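Transcriptional regulator ComR (Streptococcus vestibularis F0396, PDB 6HU8) probably binds DNA as a peptide-responsive regulator of the RNPP family, controlling competence in the ComRS pheromone signalling system of streptococci. Local coordinates at residues 8-13 with 66-71; 252-257 with 265-270. All coordinates share one frame; numbering follows the deposited sequence.

Interaction 1. Residues 8-13 with 66-71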
loop_
_atom_site.group_PDB
_atom_site.type_symbol
_atom_site.label_atom_id
_atom_site.label_comp_id
_atom_site.label_asym_id
_atom_site.label_seq_id
_atom_site.Cartn_x
_atom_site.Cartn_y
_atom_site.Cartn_z
ATOM N N GLY A 8 6.263 -24.504 10.801
ATOM C CA GLY A 8 6.167 -23.899 12.128
ATOM C C GLY A 8 6.782 -24.754 13.243
ATOM O O GLY A 8 7.528 -24.265 14.097
ATOM N N LEU A 9 6.493 -26.049 13.248
ATOM C CA LEU A 9 7.024 -26.916 14.300
ATOM C C LEU A 9 8.538 -27.117 14.170
ATOM O O LEU A 9 9.231 -27.228 15.169
ATOM C CB LEU A 9 6.310 -28.266 14.288
ATOM C CG LEU A 9 6.786 -29.310 15.292
ATOM C CD1 LEU A 9 6.460 -28.898 16.749
ATOM C CD2 LEU A 9 6.186 -30.664 14.933
ATOM N N ARG A 10 9.061 -27.137 12.949
ATOM C CA ARG A 10 10.514 -27.251 12.780
ATOM C C ARG A 10 11.230 -26.027 13.321
ATOM O O ARG A 10 12.266 -26.133 13.973
ATOM C CB ARG A 10 10.880 -27.451 11.311
ATOM C CG ARG A 10 10.889 -28.903 10.904
ATOM C CD ARG A 10 11.266 -29.063 9.455
ATOM N NE ARG A 10 10.443 -30.084 8.808
ATOM C CZ ARG A 10 9.480 -29.831 7.925
ATOM N NH1 ARG A 10 8.794 -30.839 7.398
ATOM N NH2 ARG A 10 9.207 -28.577 7.550
ATOM N N ILE A 11 10.668 -24.861 13.038
ATOM C CA ILE A 11 11.213 -23.620 13.545
ATOM C C ILE A 11 11.156 -23.598 15.065
ATOM O O ILE A 11 12.144 -23.271 15.738
ATOM C CB ILE A 11 10.451 -22.413 12.978
ATOM C CG1 ILE A 11 10.768 -22.238 11.483
ATOM C CG2 ILE A 11 10.797 -21.163 13.757
ATOM C CD1 ILE A 11 9.825 -21.256 10.763
ATOM N N LYS A 12 9.986 -23.935 15.595
ATOM C CA LYS A 12 9.776 -23.928 17.031
ATOM C C LYS A 12 10.684 -24.931 17.740
ATOM O O LYS A 12 11.236 -24.627 18.811
ATOM C CB LYS A 12 8.310 -24.226 17.359
ATOM C CG LYS A 12 7.986 -24.191 18.855
ATOM C CD LYS A 12 6.482 -24.130 19.068
ATOM C CE LYS A 12 5.959 -25.337 19.827
ATOM N NZ LYS A 12 6.106 -25.177 21.303
ATOM N N THR A 13 10.835 -26.121 17.160
ATOM C CA THR A 13 11.654 -27.154 17.793
ATOM C C THR A 13 13.113 -26.722 17.854
ATOM O O THR A 13 13.776 -26.906 18.875
ATOM C CB THR A 13 11.536 -28.507 17.068
ATOM O OG1 THR A 13 10.202 -28.997 17.215
ATOM C CG2 THR A 13 12.487 -29.529 17.668
ATOM N N LEU A 66 15.467 -25.748 7.622
ATOM C CA LEU A 66 14.219 -25.523 8.336
ATOM C C LEU A 66 13.036 -26.071 7.552
ATOM O O LEU A 66 11.974 -26.348 8.110
ATOM C CB LEU A 66 14.010 -24.031 8.596
ATOM C CG LEU A 66 14.904 -23.391 9.649
ATOM C CD1 LEU A 66 14.565 -21.925 9.768
ATOM C CD2 LEU A 66 14.771 -24.103 10.998
ATOM N N LEU A 67 13.203 -26.197 6.246
ATOM C CA LEU A 67 12.090 -26.630 5.416
ATOM C C LEU A 67 11.992 -28.149 5.310
ATOM O O LEU A 67 10.905 -28.672 5.077
ATOM C CB LEU A 67 12.195 -26.033 4.013
ATOM C CG LEU A 67 12.065 -24.520 3.883
ATOM C CD1 LEU A 67 12.401 -24.102 2.443
ATOM C CD2 LEU A 67 10.658 -24.105 4.280
ATOM N N ASP A 68 13.117 -28.845 5.495
ATOM C CA ASP A 68 13.219 -30.262 5.115
ATOM C C ASP A 68 12.786 -30.387 3.660
ATOM O O ASP A 68 13.447 -29.847 2.764
ATOM C CB ASP A 68 12.374 -31.152 6.022
ATOM C CG ASP A 68 13.054 -32.477 6.343
ATOM O OD1 ASP A 68 13.791 -32.992 5.482
ATOM O OD2 ASP A 68 12.840 -33.000 7.458
ATOM N N HIS A 69 11.659 -31.043 3.403
ATOM C CA HIS A 69 11.197 -31.151 2.017
ATOM C C HIS A 69 10.100 -30.140 1.678
ATOM O O HIS A 69 9.737 -29.990 0.504
ATOM C CB HIS A 69 10.700 -32.568 1.723
ATOM C CG HIS A 69 11.697 -33.637 2.055
ATOM N ND1 HIS A 69 11.325 -34.934 2.345
ATOM C CD2 HIS A 69 13.047 -33.601 2.148
ATOM C CE1 HIS A 69 12.406 -35.652 2.605
ATOM N NE2 HIS A 69 13.464 -34.865 2.492
ATOM N N ASP A 70 9.571 -29.459 2.696
ATOM C CA ASP A 70 8.518 -28.454 2.498
ATOM C C ASP A 70 9.040 -27.265 1.708
ATOM O O ASP A 70 10.242 -27.008 1.701
ATOM C CB ASP A 70 7.958 -27.962 3.844
ATOM C CG ASP A 70 7.212 -29.041 4.601
ATOM O OD1 ASP A 70 6.426 -29.770 3.961
ATOM O OD2 ASP A 70 7.399 -29.147 5.837
ATOM N N ARG A 71 8.137 -26.534 1.055
ATOM C CA ARG A 71 8.520 -25.346 0.286
ATOM C C ARG A 71 7.695 -24.125 0.669
ATOM O O ARG A 71 6.602 -24.258 1.216
ATOM C CB ARG A 71 8.373 -25.616 -1.208
ATOM C CG ARG A 71 9.055 -26.894 -1.649
ATOM C CD ARG A 71 8.367 -27.503 -2.850
ATOM N NE ARG A 71 8.585 -26.715 -4.058
ATOM C CZ ARG A 71 7.683 -26.564 -5.023
ATOM N NH1 ARG A 71 6.492 -27.144 -4.920
ATOM N NH2 ARG A 71 7.970 -25.830 -6.092
HETATM O O HOH W 1 10.921 -32.773 9.627
#
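Asp70 OD2 is gripped by three groups: NH1 and NH2 of Arg10 and the hydroxyl of Ser6, one turn before Arg10 on helix 3-17. The contact ties this first helix of the Cro/C1-type helix-turn-helix domain to the end of helix 63-67 and the turn that follows. Arg10 NH2 lies 2.6 Å from Asp70 OD2 and Arg10 NH1 2.7 Å, a salt bridge of two bent bonds to one oxygen. That oxygen sits in the guanidinium plane, but the carboxylate is turned 48° from it, and NH1 meets OD2 from above the carboxylate plane. Over one guanidinium face lie Leu67 O and Asp68 CB; Leu67 O is also the acceptor for Asp70 N in a type II' beta turn, which carries Asp70 back toward the arginine. A bend at chi3 (-139°) swings the guanidinium to this turn after Arg10 CD has passed 3.1 Å from Leu66 O. On the side facing helix 49-59, the side chains of Leu66 and Ile11 cross at about a right angle and both touch Ile55. Beyond the salt bridge, a water accepts from Arg10 NE at 2.9 Å and donates to Asp68 OD2.

Interaction 2. Residues 252-257 with 265-270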
loop_
_atom_site.group_PDB
_atom_site.type_symbol
_atom_site.label_atom_id
_atom_site.label_comp_id
_atom_site.label_asym_id
_atom_site.label_seq_id
_atom_site.Cartn_x
_atom_site.Cartn_y
_atom_site.Cartn_z
ATOM N N LEU A 252 -6.384 18.583 -7.203
ATOM C CA LEU A 252 -5.796 18.783 -5.867
ATOM C C LEU A 252 -4.968 20.062 -5.787
ATOM O O LEU A 252 -5.060 20.793 -4.798
ATOM C CB LEU A 252 -4.916 17.592 -5.456
ATOM C CG LEU A 252 -5.611 16.307 -5.015
ATOM C CD1 LEU A 252 -4.647 15.113 -5.108
ATOM C CD2 LEU A 252 -6.121 16.467 -3.572
ATOM N N GLU A 253 -4.154 20.338 -6.805
ATOM C CA GLU A 253 -3.380 21.581 -6.801
ATOM C C GLU A 253 -4.307 22.812 -6.826
ATOM O O GLU A 253 -4.011 23.853 -6.215
ATOM C CB GLU A 253 -2.400 21.637 -7.984
ATOM C CG GLU A 253 -1.380 22.772 -7.824
ATOM C CD GLU A 253 -0.321 22.816 -8.903
ATOM O OE1 GLU A 253 0.398 23.832 -8.969
ATOM O OE2 GLU A 253 -0.191 21.841 -9.675
ATOM N N ALA A 254 -5.434 22.690 -7.523
ATOM C CA ALA A 254 -6.426 23.753 -7.537
ATOM C C ALA A 254 -7.041 23.986 -6.153
ATOM O O ALA A 254 -7.211 25.137 -5.731
ATOM C CB ALA A 254 -7.518 23.436 -8.557
ATOM N N LYS A 255 -7.368 22.899 -5.460
ATOM C CA LYS A 255 -7.981 22.978 -4.135
ATOM C C LYS A 255 -7.013 23.582 -3.123
ATOM O O LYS A 255 -7.415 24.349 -2.240
ATOM C CB LYS A 255 -8.454 21.589 -3.677
ATOM C CG LYS A 255 -9.881 21.268 -4.154
ATOM C CD LYS A 255 -10.082 19.800 -4.428
ATOM C CE LYS A 255 -11.477 19.337 -4.022
ATOM N NZ LYS A 255 -12.604 20.096 -4.614
ATOM N N TYR A 256 -5.738 23.235 -3.259
ATOM C CA TYR A 256 -4.672 23.843 -2.461
ATOM C C TYR A 256 -4.589 25.372 -2.656
ATOM O O TYR A 256 -4.577 26.146 -1.675
ATOM C CB TYR A 256 -3.333 23.186 -2.813
ATOM C CG TYR A 256 -2.142 23.925 -2.254
ATOM C CD1 TYR A 256 -1.806 23.831 -0.905
ATOM C CD2 TYR A 256 -1.361 24.734 -3.071
ATOM C CE1 TYR A 256 -0.718 24.519 -0.390
ATOM C CE2 TYR A 256 -0.281 25.424 -2.569
ATOM C CZ TYR A 256 0.033 25.317 -1.231
ATOM O OH TYR A 256 1.114 26.004 -0.744
ATOM N N GLU A 257 -4.524 25.805 -3.917
ATOM C CA GLU A 257 -4.474 27.234 -4.239
ATOM C C GLU A 257 -5.699 27.976 -3.705
ATOM O O GLU A 257 -5.579 29.068 -3.145
ATOM C CB GLU A 257 -4.346 27.453 -5.755
ATOM C CG GLU A 257 -3.007 27.043 -6.320
ATOM C CD GLU A 257 -1.854 27.930 -5.849
ATOM O OE1 GLU A 257 -0.684 27.522 -6.053
ATOM O OE2 GLU A 257 -2.109 29.032 -5.293
ATOM N N LYS A 265 -7.632 32.774 -9.288
ATOM C CA LYS A 265 -7.094 32.730 -10.653
ATOM C C LYS A 265 -6.214 31.503 -10.864
ATOM O O LYS A 265 -6.287 30.846 -11.903
ATOM C CB LYS A 265 -6.283 33.984 -10.980
ATOM C CG LYS A 265 -5.514 33.905 -12.315
ATOM C CD LYS A 265 -4.987 35.286 -12.727
ATOM C CE LYS A 265 -4.593 35.367 -14.201
ATOM N NZ LYS A 265 -3.345 34.590 -14.518
ATOM N N LYS A 266 -5.351 31.225 -9.892
ATOM C CA LYS A 266 -4.454 30.077 -9.981
ATOM C C LYS A 266 -5.260 28.786 -9.830
ATOM O O LYS A 266 -4.976 27.786 -10.488
ATOM C CB LYS A 266 -3.350 30.165 -8.922
ATOM C CG LYS A 266 -2.154 29.267 -9.173
ATOM C CD LYS A 266 -1.505 29.547 -10.517
ATOM C CE LYS A 266 -0.222 28.748 -10.673
ATOM N NZ LYS A 266 0.685 29.013 -9.511
ATOM N N ALA A 267 -6.275 28.803 -8.970
ATOM C CA ALA A 267 -7.107 27.614 -8.816
ATOM C C ALA A 267 -7.871 27.337 -10.128
ATOM O O ALA A 267 -7.974 26.184 -10.555
ATOM C CB ALA A 267 -8.056 27.765 -7.635
ATOM N N THR A 268 -8.371 28.394 -10.773
ATOM C CA THR A 268 -9.040 28.270 -12.076
ATOM C C THR A 268 -8.114 27.735 -13.158
ATOM O O THR A 268 -8.527 26.892 -13.967
ATOM C CB THR A 268 -9.606 29.611 -12.560
ATOM O OG1 THR A 268 -10.473 30.130 -11.566
ATOM C CG2 THR A 268 -10.411 29.430 -13.863
ATOM N N GLU A 269 -6.872 28.220 -13.185
ATOM C CA GLU A 269 -5.877 27.707 -14.130
ATOM C C GLU A 269 -5.629 26.212 -13.927
ATOM O O GLU A 269 -5.561 25.444 -14.896
ATOM C CB GLU A 269 -4.560 28.486 -13.991
ATOM C CG GLU A 269 -4.700 29.971 -14.384
ATOM C CD GLU A 269 -3.447 30.789 -14.124
ATOM O OE1 GLU A 269 -2.511 30.266 -13.481
ATOM O OE2 GLU A 269 -3.411 31.966 -14.555
ATOM N N ASN A 270 -5.509 25.791 -12.669
ATOM C CA ASN A 270 -5.239 24.389 -12.362
ATOM C C ASN A 270 -6.432 23.481 -12.683
ATOM O O ASN A 270 -6.240 22.378 -13.217
ATOM C CB ASN A 270 -4.813 24.242 -10.897
ATOM C CG ASN A 270 -3.426 24.828 -10.643
ATOM O OD1 ASN A 270 -2.551 24.767 -11.515
ATOM N ND2 ASN A 270 -3.218 25.389 -9.463
HETATM O O HOH W 2 -0.594 26.308 -8.326
#
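Glu257 lays its side chain against the aliphatic part of Lys266, CD of the glutamate 3.6 Å from CG of the lysine. The two residues belong to neighbouring antiparallel helices, 246-261 and 264-279, which form a helical hairpin in the tetratricopeptide-type domain of ComR. The short segments run at 173° with their axes only 7.9 Å apart. Small residues allow this closeness: Ala254 CA and Ala267 CA are 4.1 Å apart, and Ala267 CB rests on Ala254 O while Ala254 CB rests on Ala267 O. Next to this alanine pair, Asn270 CB packs on Ala254 CB, and its amide enters between two glutamates. ND2 stands 3.6 Å from CG of both Glu253 and Glu257, whose chains each cross the asparagine at about a right angle. Glu253 reaches past the amide because CG is anti to the backbone N (chi1 -168°) and the chain beyond is extended; Glu257 instead folds at chi2 (-68°), bringing its carboxylate back over Lys266. One water joins the four polar ends. It donates to Glu253 OE1 and to Glu257 OE1, the latter at 2.6 Å, and accepts from Asn270 ND2 at 3.0 Å and, weakly, from Lys266 NZ. The other oxygen of Glu257, OE2, takes a hydrogen bond from Asn261 near the end of its own helix. Asn270 OD1 is buried with no partner in the model. No direct hydrogen bond spans the segments, and Lys266 NZ stays 4.0 Å from Glu257 OE1, too far for a salt bridge. The polar link is therefore made through the water, and the lysine charge probably eases the placing of two carboxylates around it.

In the fold
Interactions 1 and 2 lie on opposite sides of the chain's centre, their own centres 58 Å apart and their nearest atoms about 41 Å apart, so neither touches the other. The 8-13/66-71 contact spans 52 intervening residues and closes the helix-turn-helix domain, which probably binds DNA; the 252-257/265-270 contact is local, joining consecutive helices near the far end of the tetratricopeptide-type domain. They follow in series along a chain that is about two-thirds helix and has no strand. Both combine apolar packing with a water between charged side chains, but interaction 1 adds a direct salt bridge, whereas interaction 2 has none across it. The structure is the apo form.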